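Local coordinates for Rho guanyl nucleotide exchange factor (Rom2), putative (Aspergillus fumigatus Af293, PDB 5O51), which probably acts, as a whole protein, as a guanine-nucleotide exchange factor for Rho-type GTPases, and is represented here by its CNH domain, a seven-bladed beta-propeller, at residues A272-Y277 against I307-S312; E316-Y321 against V330-F335; I288-I293 against H300-K305. All coordinates share one frame; numbering follows the deposited sequence.

Contact 1. Residues A272-Y277 against I307-S312; sequences AFALSY and IRMLHS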
# COMPACT_ATOMS: atom_id res chain seq x y z
N ALA A 272 5.80 -6.12 -1.08
CA ALA A 272 5.73 -4.64 -1.00
C ALA A 272 7.08 -4.02 -1.26
O ALA A 272 8.12 -4.71 -1.08
CB ALA A 272 5.15 -4.21 0.36
N PHE A 273 7.08 -2.74 -1.68
CA PHE A 273 8.28 -2.05 -2.05
C PHE A 273 8.25 -0.61 -1.54
O PHE A 273 7.21 -0.02 -1.44
CB PHE A 273 8.40 -2.00 -3.62
CG PHE A 273 8.70 -3.33 -4.26
CD1 PHE A 273 7.68 -4.22 -4.55
CD2 PHE A 273 9.99 -3.73 -4.47
CE1 PHE A 273 7.96 -5.46 -5.11
CE2 PHE A 273 10.29 -4.96 -5.01
CZ PHE A 273 9.27 -5.83 -5.32
N ALA A 274 9.42 -0.05 -1.27
CA ALA A 274 9.59 1.37 -1.06
C ALA A 274 10.89 1.90 -1.62
O ALA A 274 11.95 1.21 -1.58
CB ALA A 274 9.54 1.65 0.41
N LEU A 275 10.83 3.14 -2.11
CA LEU A 275 12.02 3.85 -2.62
C LEU A 275 12.47 4.97 -1.68
O LEU A 275 11.70 5.86 -1.33
CB LEU A 275 11.72 4.33 -4.03
CG LEU A 275 12.80 5.13 -4.77
CD1 LEU A 275 14.18 4.45 -4.81
CD2 LEU A 275 12.31 5.43 -6.18
N SER A 276 13.70 4.90 -1.20
CA SER A 276 14.34 5.99 -0.44
C SER A 276 15.76 6.25 -0.99
O SER A 276 16.76 5.73 -0.46
CB SER A 276 14.36 5.68 1.04
OG SER A 276 14.78 6.80 1.74
N TYR A 277 15.82 7.03 -2.06
CA TYR A 277 17.06 7.26 -2.87
C TYR A 277 18.30 7.37 -2.00
O TYR A 277 18.24 8.03 -0.97
CB TYR A 277 16.92 8.47 -3.83
CG TYR A 277 17.93 8.40 -5.00
CD1 TYR A 277 19.27 8.75 -4.79
CD2 TYR A 277 17.54 7.98 -6.30
CE1 TYR A 277 20.20 8.66 -5.81
CE2 TYR A 277 18.51 7.90 -7.34
CZ TYR A 277 19.83 8.23 -7.05
OH TYR A 277 20.85 8.18 -7.97
N ILE A 307 7.28 -10.07 8.56
CA ILE A 307 7.55 -8.65 8.26
C ILE A 307 6.48 -8.14 7.35
O ILE A 307 6.19 -8.80 6.39
CB ILE A 307 8.92 -8.46 7.55
CG1 ILE A 307 10.04 -8.85 8.52
CG2 ILE A 307 8.98 -6.98 7.01
CD1 ILE A 307 11.41 -9.11 7.88
N ARG A 308 5.86 -7.02 7.68
CA ARG A 308 4.77 -6.37 6.89
C ARG A 308 5.18 -4.89 6.68
O ARG A 308 5.35 -4.16 7.68
CB ARG A 308 3.47 -6.33 7.73
CG ARG A 308 2.80 -7.67 7.94
CD ARG A 308 2.21 -7.82 9.35
NE ARG A 308 3.21 -8.24 10.31
CZ ARG A 308 3.20 -8.08 11.62
NH1 ARG A 308 2.23 -7.44 12.27
NH2 ARG A 308 4.21 -8.55 12.30
N MET A 309 5.32 -4.44 5.44
CA MET A 309 5.49 -3.01 5.23
C MET A 309 4.19 -2.26 5.53
O MET A 309 3.16 -2.56 4.97
CB MET A 309 5.96 -2.72 3.80
CG MET A 309 6.44 -1.27 3.63
SD MET A 309 6.78 -0.79 1.93
CE MET A 309 5.16 -0.00 1.61
N LEU A 310 4.22 -1.27 6.42
CA LEU A 310 2.96 -0.56 6.79
C LEU A 310 2.66 0.71 6.00
O LEU A 310 1.54 0.91 5.60
CB LEU A 310 2.90 -0.25 8.29
CG LEU A 310 2.99 -1.50 9.19
CD1 LEU A 310 3.24 -1.05 10.61
CD2 LEU A 310 1.75 -2.38 9.03
N HIS A 311 3.65 1.57 5.78
CA HIS A 311 3.44 2.86 5.14
C HIS A 311 4.82 3.45 4.77
O HIS A 311 5.79 3.42 5.54
CB HIS A 311 2.73 3.85 6.12
CG HIS A 311 2.21 5.09 5.46
ND1 HIS A 311 2.91 6.28 5.43
CD2 HIS A 311 1.08 5.30 4.75
CE1 HIS A 311 2.22 7.16 4.73
NE2 HIS A 311 1.12 6.57 4.29
N SER A 312 4.86 4.04 3.59
CA SER A 312 6.03 4.69 3.09
C SER A 312 5.69 6.18 2.81
O SER A 312 4.83 6.45 2.00
CB SER A 312 6.40 4.02 1.75
OG SER A 312 7.38 4.81 1.13
O HOH W 1 8.27 4.26 -2.18
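M309 swings its CG away from its own backbone N (chi1 -168°) and stays extended through chi2, which carries the thioether across to A272, F273 and A274; a bend at chi3 (96°) then brings M309 CE back beside the F273 carbonyl, 3.7 Å from F273 O. The chain is touched at two levels. Near its root, M309 CB packs on A272 CB at 3.8 Å. Further out, M309 SD lies 3.5 Å from the same backbone carbonyl oxygen, F273 O, and A274 CB meets that sulfur, M309 SD, at 4.0 Å. One unbranched side chain thus bridges three consecutive residues of 272-276, touching the two alanine methyls and the peptide oxygen between them. F273 and L275 point the opposite way, so the alanines alone present side chains to M309, and their small size lets the sulfur come down close to the backbone.

S312 closes the other end. Its OG approaches A274 CB to 3.9 Å. A water accepts a hydrogen bond from L275 N at 2.8 Å, and its link to S312 OG, at 3.5 Å, is weak. No direct hydrogen bond joins the two segments: their strand axes come no closer than 7.9 Å and run at 50° to each other, too far apart and too splayed for sheet pairing.

The two strands are the innermost of adjacent propeller blades, and the contact fills the wedge between them beside the central channel. A272 and A274 pair through their backbones with strand 279-284, while 307-312 pairs with 317-323, where L310 and H311 form a classic beta bulge opposite L318. Beyond F273 and L275 lies strand 230-236 of the preceding blade, and A274 also touches I317.

Contact 2. Residues E316-Y321 against V330-F335; sequences EILYAY and VASLDF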
# COMPACT_ATOMS: atom_id res chain seq x y z
N GLU A 316 9.52 8.66 6.32
CA GLU A 316 10.02 7.40 6.83
C GLU A 316 9.27 6.24 6.23
O GLU A 316 8.27 6.41 5.58
CB GLU A 316 9.89 7.36 8.38
CG GLU A 316 8.49 7.73 8.87
CD GLU A 316 8.38 7.90 10.39
OE1 GLU A 316 9.33 7.58 11.14
OE2 GLU A 316 7.29 8.34 10.83
N ILE A 317 9.80 5.06 6.43
CA ILE A 317 9.09 3.81 6.12
C ILE A 317 8.77 3.14 7.44
O ILE A 317 9.67 2.83 8.21
CB ILE A 317 9.98 2.86 5.27
CG1 ILE A 317 10.41 3.60 4.03
CG2 ILE A 317 9.23 1.58 4.92
CD1 ILE A 317 11.67 3.04 3.38
N LEU A 318 7.49 2.94 7.69
CA LEU A 318 7.03 2.21 8.87
C LEU A 318 6.72 0.74 8.51
O LEU A 318 6.09 0.44 7.45
CB LEU A 318 5.80 2.93 9.45
CG LEU A 318 5.99 4.40 9.83
CD1 LEU A 318 4.71 5.09 10.22
CD2 LEU A 318 6.96 4.42 11.00
N TYR A 319 7.14 -0.17 9.39
CA TYR A 319 6.94 -1.60 9.18
C TYR A 319 6.80 -2.32 10.50
O TYR A 319 7.09 -1.73 11.51
CB TYR A 319 8.07 -2.20 8.29
CG TYR A 319 9.39 -2.39 8.99
CD1 TYR A 319 10.22 -1.32 9.27
CD2 TYR A 319 9.80 -3.66 9.43
CE1 TYR A 319 11.43 -1.49 9.96
CE2 TYR A 319 11.02 -3.84 10.09
CZ TYR A 319 11.84 -2.73 10.33
OH TYR A 319 13.09 -2.87 10.99
N ALA A 320 6.20 -3.53 10.48
CA ALA A 320 6.07 -4.40 11.64
C ALA A 320 6.75 -5.75 11.48
O ALA A 320 6.84 -6.26 10.37
CB ALA A 320 4.58 -4.59 11.99
N TYR A 321 7.14 -6.34 12.59
CA TYR A 321 7.73 -7.69 12.63
C TYR A 321 7.44 -8.37 13.97
O TYR A 321 7.25 -7.68 15.00
CB TYR A 321 9.23 -7.63 12.29
CG TYR A 321 10.09 -6.88 13.31
CD1 TYR A 321 10.35 -5.55 13.15
CD2 TYR A 321 10.68 -7.52 14.40
CE1 TYR A 321 11.11 -4.85 14.03
CE2 TYR A 321 11.44 -6.80 15.33
CZ TYR A 321 11.63 -5.46 15.12
OH TYR A 321 12.39 -4.65 15.94
N VAL A 330 6.42 -2.44 16.03
CA VAL A 330 6.38 -1.38 15.02
C VAL A 330 7.69 -0.57 15.01
O VAL A 330 8.23 -0.20 16.08
CB VAL A 330 5.20 -0.45 15.19
CG1 VAL A 330 5.18 0.56 14.05
CG2 VAL A 330 3.90 -1.27 15.12
N ALA A 331 8.23 -0.37 13.80
CA ALA A 331 9.55 0.31 13.64
C ALA A 331 9.57 1.23 12.46
O ALA A 331 8.69 1.21 11.61
CB ALA A 331 10.65 -0.73 13.53
N SER A 332 10.58 2.08 12.43
CA SER A 332 10.75 3.11 11.41
C SER A 332 12.12 3.00 10.76
O SER A 332 13.12 2.77 11.44
CB SER A 332 10.76 4.48 12.07
OG SER A 332 10.87 5.48 11.06
N LEU A 333 12.17 3.11 9.45
CA LEU A 333 13.48 3.22 8.74
C LEU A 333 13.56 4.59 8.15
O LEU A 333 12.61 4.98 7.42
CB LEU A 333 13.57 2.25 7.58
CG LEU A 333 13.69 0.80 7.95
CD1 LEU A 333 13.91 -0.00 6.67
CD2 LEU A 333 14.78 0.49 8.93
N ASP A 334 14.64 5.32 8.42
CA ASP A 334 14.79 6.64 7.74
C ASP A 334 16.22 6.88 7.26
O ASP A 334 17.17 6.64 8.02
CB ASP A 334 14.35 7.80 8.62
CG ASP A 334 14.24 9.14 7.83
OD1 ASP A 334 13.73 9.14 6.67
OD2 ASP A 334 14.68 10.18 8.35
N PHE A 335 16.35 7.29 5.99
CA PHE A 335 17.66 7.49 5.32
C PHE A 335 18.08 8.96 5.22
O PHE A 335 17.24 9.85 4.98
CB PHE A 335 17.69 6.76 3.97
CG PHE A 335 17.46 5.28 4.13
CD1 PHE A 335 18.48 4.45 4.55
CD2 PHE A 335 16.19 4.74 3.99
CE1 PHE A 335 18.27 3.07 4.75
CE2 PHE A 335 15.98 3.37 4.21
CZ PHE A 335 17.02 2.53 4.59
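Four backbone hydrogen bonds tie I317 to L333 and Y319 to A331, each pair bonded in both directions as antiparallel neighbours. The bond from I317 N to L333 O, 3.0 Å long, is nearly straight at 175°. Between the two bonded pairs, L318 and S332 form a non-hydrogen-bonded pair, where S332 CA approaches I317 O at 3.4 Å and L318 CA approaches A331 O at the same 3.4 Å, as CA-H...O contacts.

The polar side-chain contact is one short bond: S332 OG donates to E316 OE1 at 2.6 Å, reaching the carboxylate from its anti side and 33° out of its plane. E316 CG sits between its backbone N and carbonyl carbon, and the chain runs extended from there, which brings OE1 alongside S332 CB and OG. R47 forms a salt bridge with the same oxygen, which probably keeps the glutamate ionised.

Apolar contacts gather on the face that carries I317, Y319, A331 and L333. Y319 CG stands between its backbone N and carbonyl carbon (chi1 75°), and the ring leans obliquely across the partner strand: Y319 CE1 lies 3.7 Å from A331 CB and 3.8 Å from L333 CG. The edge of the Y321 ring reaches the same methyl, its CE1 standing 4.2 Å from A331 CB, while its hydroxyl bonds to K8. On the reverse face L318 CD2 packs against S332 CB at 3.9 Å.

This hairpin forms the middle of a four-stranded blade. Strand 307-312 pairs with 317-323 on the inner side, and the N-terminal strand 8-12 pairs with 327-333 on the outer side, the circular closure familiar in beta-propellers. I317, Y319 and L333 pack against strand 279-284 of the adjacent blade.

Contact 3. Residues I288-I293 against H300-K305; sequences IEIRHI and HIMTGK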
# COMPACT_ATOMS: atom_id res chain seq x y z
N ILE A 288 13.86 -8.27 4.64
CA ILE A 288 13.90 -7.06 3.81
C ILE A 288 15.22 -7.07 3.03
O ILE A 288 16.28 -7.17 3.63
CB ILE A 288 13.91 -5.77 4.64
CG1 ILE A 288 12.74 -5.76 5.64
CG2 ILE A 288 13.79 -4.58 3.72
CD1 ILE A 288 12.78 -4.62 6.61
N GLU A 289 15.13 -6.92 1.71
CA GLU A 289 16.31 -6.83 0.82
C GLU A 289 16.49 -5.42 0.35
O GLU A 289 15.63 -4.88 -0.31
CB GLU A 289 16.18 -7.78 -0.39
CG GLU A 289 17.46 -8.00 -1.23
CD GLU A 289 17.33 -9.05 -2.36
OE1 GLU A 289 16.39 -9.90 -2.36
OE2 GLU A 289 18.15 -8.96 -3.28
N ILE A 290 17.67 -4.89 0.61
CA ILE A 290 18.02 -3.50 0.23
C ILE A 290 19.11 -3.42 -0.89
O ILE A 290 20.22 -3.92 -0.69
CB ILE A 290 18.43 -2.70 1.46
CG1 ILE A 290 17.31 -2.81 2.53
CG2 ILE A 290 18.77 -1.26 1.08
CD1 ILE A 290 17.82 -2.33 3.89
N ARG A 291 18.71 -2.88 -2.07
CA ARG A 291 19.62 -2.67 -3.22
C ARG A 291 19.81 -1.17 -3.55
O ARG A 291 18.90 -0.33 -3.35
CB ARG A 291 19.11 -3.33 -4.51
CG ARG A 291 18.71 -4.82 -4.42
CD ARG A 291 19.87 -5.73 -4.66
NE ARG A 291 19.43 -7.10 -4.81
CZ ARG A 291 19.57 -7.87 -5.90
NH1 ARG A 291 20.18 -7.42 -7.01
NH2 ARG A 291 19.08 -9.13 -5.86
N HIS A 292 20.99 -0.89 -4.14
CA HIS A 292 21.35 0.42 -4.74
C HIS A 292 20.68 0.66 -6.09
O HIS A 292 20.88 -0.08 -7.02
CB HIS A 292 22.86 0.52 -4.89
CG HIS A 292 23.37 1.92 -4.89
ND1 HIS A 292 23.28 2.71 -6.00
CD2 HIS A 292 24.02 2.65 -3.95
CE1 HIS A 292 23.80 3.90 -5.74
NE2 HIS A 292 24.25 3.88 -4.50
N ILE A 293 19.90 1.71 -6.22
CA ILE A 293 19.16 2.01 -7.45
C ILE A 293 20.04 2.28 -8.69
O ILE A 293 19.63 2.06 -9.80
CB ILE A 293 18.16 3.19 -7.18
CG1 ILE A 293 17.13 3.38 -8.29
CG2 ILE A 293 18.88 4.53 -7.02
CD1 ILE A 293 16.06 2.32 -8.34
N HIS A 300 22.13 -4.64 1.82
CA HIS A 300 21.85 -5.21 3.15
C HIS A 300 20.63 -6.13 3.05
O HIS A 300 19.72 -5.95 2.23
CB HIS A 300 21.76 -4.06 4.22
CG HIS A 300 21.79 -4.54 5.63
ND1 HIS A 300 22.69 -5.49 6.09
CD2 HIS A 300 20.98 -4.26 6.69
CE1 HIS A 300 22.45 -5.75 7.37
NE2 HIS A 300 21.42 -5.02 7.76
N ILE A 301 20.69 -7.22 3.81
CA ILE A 301 19.52 -8.04 4.09
C ILE A 301 19.20 -7.93 5.61
O ILE A 301 20.07 -8.18 6.47
CB ILE A 301 19.78 -9.49 3.69
CG1 ILE A 301 19.89 -9.57 2.17
CG2 ILE A 301 18.69 -10.44 4.15
CD1 ILE A 301 20.32 -10.90 1.68
N MET A 302 17.94 -7.64 5.95
CA MET A 302 17.49 -7.61 7.42
C MET A 302 16.50 -8.77 7.64
O MET A 302 15.39 -8.75 7.09
CB MET A 302 16.84 -6.26 7.71
CG MET A 302 17.62 -5.01 7.31
SD MET A 302 16.67 -3.41 7.40
CE MET A 302 16.47 -3.32 9.20
N THR A 303 16.90 -9.82 8.35
CA THR A 303 16.05 -11.01 8.46
C THR A 303 15.02 -10.81 9.58
O THR A 303 15.19 -9.96 10.38
CB THR A 303 16.85 -12.28 8.72
OG1 THR A 303 17.64 -12.05 9.88
CG2 THR A 303 17.81 -12.55 7.58
N GLY A 304 13.94 -11.58 9.58
CA GLY A 304 12.97 -11.58 10.65
C GLY A 304 11.83 -12.48 10.32
O GLY A 304 11.92 -13.36 9.46
N LYS A 305 10.74 -12.25 11.00
CA LYS A 305 9.57 -13.09 10.90
C LYS A 305 8.25 -12.30 10.77
O LYS A 305 8.02 -11.37 11.48
CB LYS A 305 9.60 -14.01 12.14
CG LYS A 305 8.84 -15.28 11.88
CD LYS A 305 8.44 -15.99 13.16
CE LYS A 305 7.19 -16.84 12.89
NZ LYS A 305 6.90 -17.79 13.98
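M302 lays its sulfur against two isoleucine tips: M302 SD is 3.8 Å from I290 CD1 and 4.1 Å from I288 CD1. I288 runs alongside the methionine, pointing the same way, whereas I290 slants across it. A bend at chi3 (68°) turns the methionine's end, and its CE continues toward Y319.

Behind these side chains, backbone bonds fix the register. I288 and M302 exchange two of 2.9 Å, I288 N to M302 O and M302 N to I288 O. At I290 and H300 the exchange is less even: I290 N reaches H300 O at 2.8 Å, but H300 N stands 3.2 Å from I290 O.

E289 and I301 face the other way. There R291 grips E289 side-on, with NE and NH2 both 2.7 Å from E289 OE2 and that oxygen lying in the guanidinium plane. The second carboxylate oxygen, OE1, accepts from E267 N, and R291 NH1 donates to S296 O.

One side of the hairpin is thus mostly apolar, with H300 at its rim: I288 and M302 reach Y319 of the next blade, while I290 packs on Y279 and L281 of its own. On the other, beside I301, a buried glutamate is satisfied by arginine and backbone, which probably favours its charged form.

Overall arrangement
Contacts 2 and 3 are hairpins within neighbouring blades; contact 1 joins those blades at their innermost strands. Contact 2 is the most buried, with seven buried residues; contacts 1 and 3 are partly buried, and contact 3 lies farthest from the chain centre, at about 18 Å against 8 Å for contact 1. Backbone pairing dominates both hairpins, whereas contact 1 rests on one methionine packed on two alanines and a backbone carbonyl, with a water only weakly linking the strands. Contact 1 shares a sheet with each of the others: strand 307-312 pairs with 317-323, and 272-276 belongs to the blade of 287-292. Contacts 2 and 3 meet chiefly at Y319, with L333 also reaching M302.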